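Tannase (Lactobacillus plantarum, PDB 3WA7) catalyses the hydrolysis of gallate ester bonds in tannins, as an esterase of the alpha/beta-hydrolase class. Local coordinates at residues A[202-207]-A[449-454]; A[411-416]-A[441-446]. All blocks are in the same frame, centred on the assembly; numbering follows the deposited sequence. Where two conformers were deposited one is given.

Contact 1 of 2, residues A[202-207]-A[449-454]. With SO4 (sulfate ion), chain C.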
loop_
_atom_site.group_PDB
_atom_site.type_symbol
_atom_site.label_atom_id
_atom_site.label_comp_id
_atom_site.label_asym_id
_atom_site.label_seq_id
_atom_site.Cartn_x
_atom_site.Cartn_y
_atom_site.Cartn_z
ATOM N N ALA A 202 -4.242 4.641 -0.177
ATOM C CA ALA A 202 -3.255 3.679 0.287
ATOM C C ALA A 202 -3.057 3.710 1.789
ATOM O O ALA A 202 -2.804 4.767 2.373
ATOM C CB ALA A 202 -1.923 3.926 -0.413
ATOM N N TYR A 203 -3.183 2.543 2.410
ATOM C CA TYR A 203 -2.975 2.413 3.843
ATOM C C TYR A 203 -1.602 1.791 4.057
ATOM O O TYR A 203 -1.244 0.810 3.399
ATOM C CB TYR A 203 -4.060 1.539 4.473
ATOM C CG TYR A 203 -5.425 2.182 4.430
ATOM C CD1 TYR A 203 -6.240 2.056 3.307
ATOM C CD2 TYR A 203 -5.885 2.956 5.497
ATOM C CE1 TYR A 203 -7.482 2.682 3.245
ATOM C CE2 TYR A 203 -7.120 3.588 5.444
ATOM C CZ TYR A 203 -7.915 3.446 4.315
ATOM O OH TYR A 203 -9.144 4.059 4.269
ATOM N N CYS A 204 -0.838 2.388 4.969
ATOM C CA CYS A 204 0.519 1.955 5.304
ATOM C C CYS A 204 1.268 1.335 4.128
ATOM O O CYS A 204 1.738 0.202 4.204
ATOM C CB CYS A 204 0.502 0.984 6.497
ATOM S SG CYS A 204 -0.503 -0.522 6.324
ATOM N N PRO A 205 1.401 2.083 3.022
ATOM C CA PRO A 205 2.105 1.551 1.854
ATOM C C PRO A 205 3.559 1.203 2.151
ATOM O O PRO A 205 4.368 2.073 2.477
ATOM C CB PRO A 205 1.969 2.670 0.822
ATOM C CG PRO A 205 1.916 3.911 1.678
ATOM C CD PRO A 205 0.990 3.482 2.799
ATOM N N ILE A 206 3.879 -0.081 2.051
ATOM C CA ILE A 206 5.236 -0.545 2.297
ATOM C C ILE A 206 5.950 -0.431 0.956
ATOM O O ILE A 206 5.983 -1.378 0.171
ATOM C CB ILE A 206 5.233 -2.005 2.787
ATOM C CG1 ILE A 206 4.376 -2.122 4.051
ATOM C CG2 ILE A 206 6.657 -2.465 3.075
ATOM C CD1 ILE A 206 4.917 -1.345 5.248
ATOM N N HIS A 207 6.497 0.756 0.702
ATOM C CA HIS A 207 7.180 1.054 -0.553
ATOM C C HIS A 207 8.550 1.690 -0.309
ATOM O O HIS A 207 8.993 1.797 0.833
ATOM C CB HIS A 207 6.324 2.013 -1.379
ATOM C CG HIS A 207 6.278 3.404 -0.825
ATOM N ND1 HIS A 207 5.638 3.719 0.356
ATOM C CD2 HIS A 207 6.839 4.553 -1.267
ATOM C CE1 HIS A 207 5.810 5.003 0.617
ATOM N NE2 HIS A 207 6.536 5.533 -0.353
ATOM N N ILE A 449 -3.201 3.590 15.844
ATOM C CA ILE A 449 -3.706 2.658 14.845
ATOM C C ILE A 449 -2.544 1.755 14.459
ATOM O O ILE A 449 -1.469 2.233 14.102
ATOM C CB ILE A 449 -4.234 3.395 13.598
ATOM C CG1 ILE A 449 -5.545 4.107 13.938
ATOM C CG2 ILE A 449 -4.469 2.406 12.459
ATOM C CD1 ILE A 449 -6.655 3.158 14.349
ATOM N N PRO A 450 -2.740 0.434 14.554
ATOM C CA PRO A 450 -1.692 -0.529 14.211
ATOM C C PRO A 450 -1.559 -0.700 12.707
ATOM O O PRO A 450 -2.166 0.038 11.930
ATOM C CB PRO A 450 -2.177 -1.804 14.887
ATOM C CG PRO A 450 -3.658 -1.719 14.660
ATOM C CD PRO A 450 -3.961 -0.261 15.005
ATOM N N HIS A 451 -0.754 -1.678 12.309
ATOM C CA HIS A 451 -0.543 -1.984 10.905
ATOM C C HIS A 451 -1.865 -2.554 10.394
ATOM O O HIS A 451 -2.208 -3.700 10.688
ATOM C CB HIS A 451 0.577 -3.018 10.775
ATOM C CG HIS A 451 0.978 -3.304 9.364
ATOM N ND1 HIS A 451 1.474 -2.335 8.519
ATOM C CD2 HIS A 451 0.971 -4.457 8.654
ATOM C CE1 HIS A 451 1.756 -2.878 7.349
ATOM N NE2 HIS A 451 1.460 -4.164 7.403
ATOM N N SER A 452 -2.607 -1.745 9.644
ATOM C CA SER A 452 -3.906 -2.163 9.129
ATOM C C SER A 452 -4.442 -1.137 8.141
ATOM O O SER A 452 -3.770 -0.157 7.836
ATOM C CB SER A 452 -4.891 -2.294 10.288
ATOM O OG SER A 452 -5.032 -1.044 10.945
ATOM N N GLY A 453 -5.657 -1.365 7.649
ATOM C CA GLY A 453 -6.262 -0.434 6.712
ATOM C C GLY A 453 -7.780 -0.486 6.741
ATOM O O GLY A 453 -8.362 -1.245 7.516
ATOM N N ASP A 454 -8.416 0.336 5.907
ATOM C CA ASP A 454 -9.876 0.379 5.798
ATOM C C ASP A 454 -10.606 0.560 7.132
ATOM O O ASP A 454 -11.720 0.065 7.303
ATOM C CB ASP A 454 -10.378 -0.904 5.122
ATOM C CG ASP A 454 -9.946 -1.013 3.664
ATOM O OD1 ASP A 454 -8.945 -0.376 3.282
ATOM O OD2 ASP A 454 -10.603 -1.754 2.901
HETATM S S SO4 C . 1.355 -7.642 5.611
HETATM O O1 SO4 C . 0.040 -8.293 5.466
HETATM O O2 SO4 C . 1.339 -6.748 6.778
HETATM O O3 SO4 C . 2.380 -8.676 5.819
HETATM O O4 SO4 C . 1.658 -6.867 4.396
#
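Tyr203 and Cys204, where strand 199-203 runs out at the C-terminal ends of the parallel strands of the central sheet, pack by van der Waals contact against the loop of His451, Gly453 and Asp454, with no hydrogen bond between the two segments. The Tyr203 ring lies flat beneath the backbone at Gly453 and Asp454: Asp454 N sits 3.4 Å above the ring plane, over its centre. Gly453 CA lies 3.6 Å from Tyr203 CG. Asp454 OD1 meets the ring at Tyr203 CE1, 3.4 Å away, and its carboxylate is held by Asn160 and Thr97. Further along, Cys204 SG approaches the His451 ring obliquely, 3.9 Å from its centroid; His451 CG lies anti to its own backbone N (chi1 -174°), which carries the imidazole alongside the sulfur. His451 NE2 makes a weak bond of 2.7 Å to sulfate O2 near the ring plane, and also bonds Ser163, while ND1 is bonded to Asp419. This geometry is consistent with the Ser-His-Asp triad of an alpha/beta-hydrolase, the serine on its nucleophile elbow. The loop runs from strand 440-444 to helix 457-468, while Tyr203 touches the neighbouring strand 410-414 and bonds Asp456 through its hydroxyl.

Contact 2 of 2, residues A[411-416]-A[441-446]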
loop_
_atom_site.group_PDB
_atom_site.type_symbol
_atom_site.label_atom_id
_atom_site.label_comp_id
_atom_site.label_asym_id
_atom_site.label_seq_id
_atom_site.Cartn_x
_atom_site.Cartn_y
_atom_site.Cartn_z
ATOM N N TRP A 411 -4.491 11.951 -4.168
ATOM C CA TRP A 411 -3.959 10.918 -3.280
ATOM C C TRP A 411 -4.437 11.012 -1.832
ATOM O O TRP A 411 -4.545 12.105 -1.273
ATOM C CB TRP A 411 -2.426 10.983 -3.252
ATOM C CG TRP A 411 -1.769 10.817 -4.579
ATOM C CD1 TRP A 411 -1.862 11.658 -5.651
ATOM C CD2 TRP A 411 -0.937 9.729 -4.994
ATOM N NE1 TRP A 411 -1.145 11.156 -6.709
ATOM C CE2 TRP A 411 -0.566 9.973 -6.334
ATOM C CE3 TRP A 411 -0.467 8.569 -4.364
ATOM C CZ2 TRP A 411 0.254 9.098 -7.061
ATOM C CZ3 TRP A 411 0.350 7.698 -5.086
ATOM C CH2 TRP A 411 0.700 7.970 -6.422
ATOM N N ARG A 412 -4.699 9.857 -1.228
ATOM C CA ARG A 412 -5.095 9.785 0.175
ATOM C C ARG A 412 -4.225 8.705 0.803
ATOM O O ARG A 412 -4.311 7.526 0.443
ATOM C CB ARG A 412 -6.573 9.426 0.343
ATOM C CG ARG A 412 -7.013 9.437 1.810
ATOM C CD ARG A 412 -8.521 9.264 1.952
ATOM N NE ARG A 412 -8.988 9.481 3.321
ATOM C CZ ARG A 412 -8.931 8.578 4.296
ATOM N NH1 ARG A 412 -8.421 7.376 4.068
ATOM N NH2 ARG A 412 -9.395 8.876 5.502
ATOM N N ILE A 413 -3.376 9.115 1.734
ATOM C CA ILE A 413 -2.461 8.196 2.390
ATOM C C ILE A 413 -2.644 8.183 3.899
ATOM O O ILE A 413 -2.806 9.235 4.522
ATOM C CB ILE A 413 -1.001 8.591 2.091
ATOM C CG1 ILE A 413 -0.783 8.660 0.574
ATOM C CG2 ILE A 413 -0.044 7.607 2.754
ATOM C CD1 ILE A 413 0.581 9.180 0.181
ATOM N N ARG A 414 -2.617 6.985 4.475
ATOM C CA ARG A 414 -2.753 6.811 5.916
ATOM C C ARG A 414 -1.738 5.785 6.414
ATOM O O ARG A 414 -1.448 4.802 5.730
ATOM C CB ARG A 414 -4.167 6.330 6.277
ATOM C CG ARG A 414 -5.272 7.362 6.088
ATOM C CD ARG A 414 -5.154 8.486 7.112
ATOM N NE ARG A 414 -6.233 9.469 7.004
ATOM C CZ ARG A 414 -6.313 10.412 6.068
ATOM N NH1 ARG A 414 -5.376 10.520 5.135
ATOM N NH2 ARG A 414 -7.332 11.264 6.076
ATOM N N HIS A 415 -1.179 6.038 7.593
ATOM C CA HIS A 415 -0.233 5.126 8.228
ATOM C C HIS A 415 -0.452 5.302 9.726
ATOM O O HIS A 415 -0.293 6.401 10.249
ATOM C CB HIS A 415 1.222 5.472 7.879
ATOM C CG HIS A 415 2.219 4.511 8.455
ATOM N ND1 HIS A 415 2.766 3.475 7.728
ATOM C CD2 HIS A 415 2.729 4.401 9.705
ATOM C CE1 HIS A 415 3.567 2.768 8.505
ATOM N NE2 HIS A 415 3.562 3.310 9.710
ATOM N N GLY A 416 -0.830 4.226 10.409
ATOM C CA GLY A 416 -1.090 4.308 11.838
ATOM C C GLY A 416 0.080 4.758 12.694
ATOM O O GLY A 416 1.222 4.377 12.448
ATOM N N ILE A 441 -2.960 15.800 -2.081
ATOM C CA ILE A 441 -2.636 14.778 -1.099
ATOM C C ILE A 441 -3.311 15.005 0.250
ATOM O O ILE A 441 -3.195 16.072 0.855
ATOM C CB ILE A 441 -1.087 14.671 -0.912
ATOM C CG1 ILE A 441 -0.745 13.786 0.290
ATOM C CG2 ILE A 441 -0.480 16.061 -0.771
ATOM C CD1 ILE A 441 -1.152 12.330 0.124
ATOM N N ASP A 442 -4.050 13.993 0.690
ATOM C CA ASP A 442 -4.740 14.007 1.973
ATOM C C ASP A 442 -3.961 12.976 2.776
ATOM O O ASP A 442 -3.996 11.783 2.464
ATOM C CB ASP A 442 -6.193 13.565 1.802
ATOM C CG ASP A 442 -6.967 13.609 3.099
ATOM O OD1 ASP A 442 -6.484 13.040 4.096
ATOM O OD2 ASP A 442 -8.062 14.211 3.123
ATOM N N PHE A 443 -3.259 13.436 3.807
ATOM C CA PHE A 443 -2.405 12.559 4.602
ATOM C C PHE A 443 -2.627 12.665 6.103
ATOM O O PHE A 443 -2.951 13.734 6.619
ATOM C CB PHE A 443 -0.946 12.892 4.254
ATOM C CG PHE A 443 0.081 12.156 5.074
ATOM C CD1 PHE A 443 0.143 10.768 5.069
ATOM C CD2 PHE A 443 1.019 12.863 5.820
ATOM C CE1 PHE A 443 1.122 10.091 5.790
ATOM C CE2 PHE A 443 2.005 12.198 6.546
ATOM C CZ PHE A 443 2.058 10.807 6.531
ATOM N N ALA A 444 -2.446 11.545 6.799
ATOM C CA ALA A 444 -2.603 11.509 8.248
ATOM C C ALA A 444 -1.949 10.284 8.876
ATOM O O ALA A 444 -1.774 9.243 8.230
ATOM C CB ALA A 444 -4.088 11.554 8.621
ATOM N N LEU A 445 -1.583 10.430 10.146
ATOM C CA LEU A 445 -0.966 9.370 10.933
ATOM C C LEU A 445 -1.909 9.142 12.119
ATOM O O LEU A 445 -1.629 9.581 13.228
ATOM C CB LEU A 445 0.401 9.815 11.467
ATOM C CG LEU A 445 1.329 8.780 12.092
ATOM C CD1 LEU A 445 2.052 8.015 10.990
ATOM C CD2 LEU A 445 2.338 9.486 12.982
ATOM N N PRO A 446 -3.041 8.453 11.891
ATOM C CA PRO A 446 -4.056 8.153 12.911
ATOM C C PRO A 446 -3.514 7.588 14.222
ATOM O O PRO A 446 -2.812 6.579 14.235
ATOM C CB PRO A 446 -4.979 7.163 12.197
ATOM C CG PRO A 446 -4.887 7.597 10.777
ATOM C CD PRO A 446 -3.412 7.846 10.600
HETATM O O HOH W 1 -9.953 11.924 4.016
#
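Arg414 and Asp442, which with Ile441 have the most surface buried here, lock together the last two parallel strands of the alpha/beta-hydrolase sheet, 410-414 and 440-444, joined by a beta-alpha-beta crossover through helix 425-436. Four backbone bonds stitch the pair, the last, from His415 N to Ala444 O, being weak. On the face of Arg414 and Asp442, the arginine chain bends at chi2 (-69°) and folds across to the neighbouring strand. Its guanidinium grips a single carboxylate oxygen end-on, Asp442 OD1, with NH2 on the syn side at 2.8 Å and NH1 on the anti side at 2.9 Å, both from one face of the carboxylate and tilted out of its plane. The guanidinium and carboxylate planes are 23° apart. NH1 also donates to Ile413 O, from above the carbonyl plane, which further fixes the rotation of the group. Ala444 CB lies on one guanidinium face and Arg412 CZ on the other, 3.5 Å above the plane, each displaced toward the rim; Asp442 and Asp456, which pairs with Arg412, probably offset the two charges. A leucine in place of Arg414 would probably leave Asp442 OD1 without its salt bridge and Ile413 O without its second donor. On the opposite side of the sheet, Ile441 reaches across toward strand 410-414, its CD1 3.9 Å from Trp411 CB, and helix 425-436 packs on Ile413 through Leu430 and Leu434. Back at Asp442, the second carboxylate oxygen is tied to Arg412 by one water, which accepts from Arg412 NE at 2.7 Å and donates to Asp442 OD2.

After building the earlier strands of the sheet, the chain reaches strand 199-203 and its exit loop, the first half of contact 1, whose partner comes some 240 residues later. Before that long loop closes, the chain lays down strand 410-414, crosses helix 425-436 and returns as strand 440-444, so contact 2 shuts a much shorter loop of about 25 residues wholly within the larger one. A few residues on, 449-454 completes contact 1. The two meet where strand 199-203 neighbours 410-414: Cys204 N lies 2.6 Å from Arg414 O, a probable hydrogen bond. Contact 2 pairs 410-414 with the edge strand 440-444, and contact 1 brings the following loop, with His451, back onto 199-203.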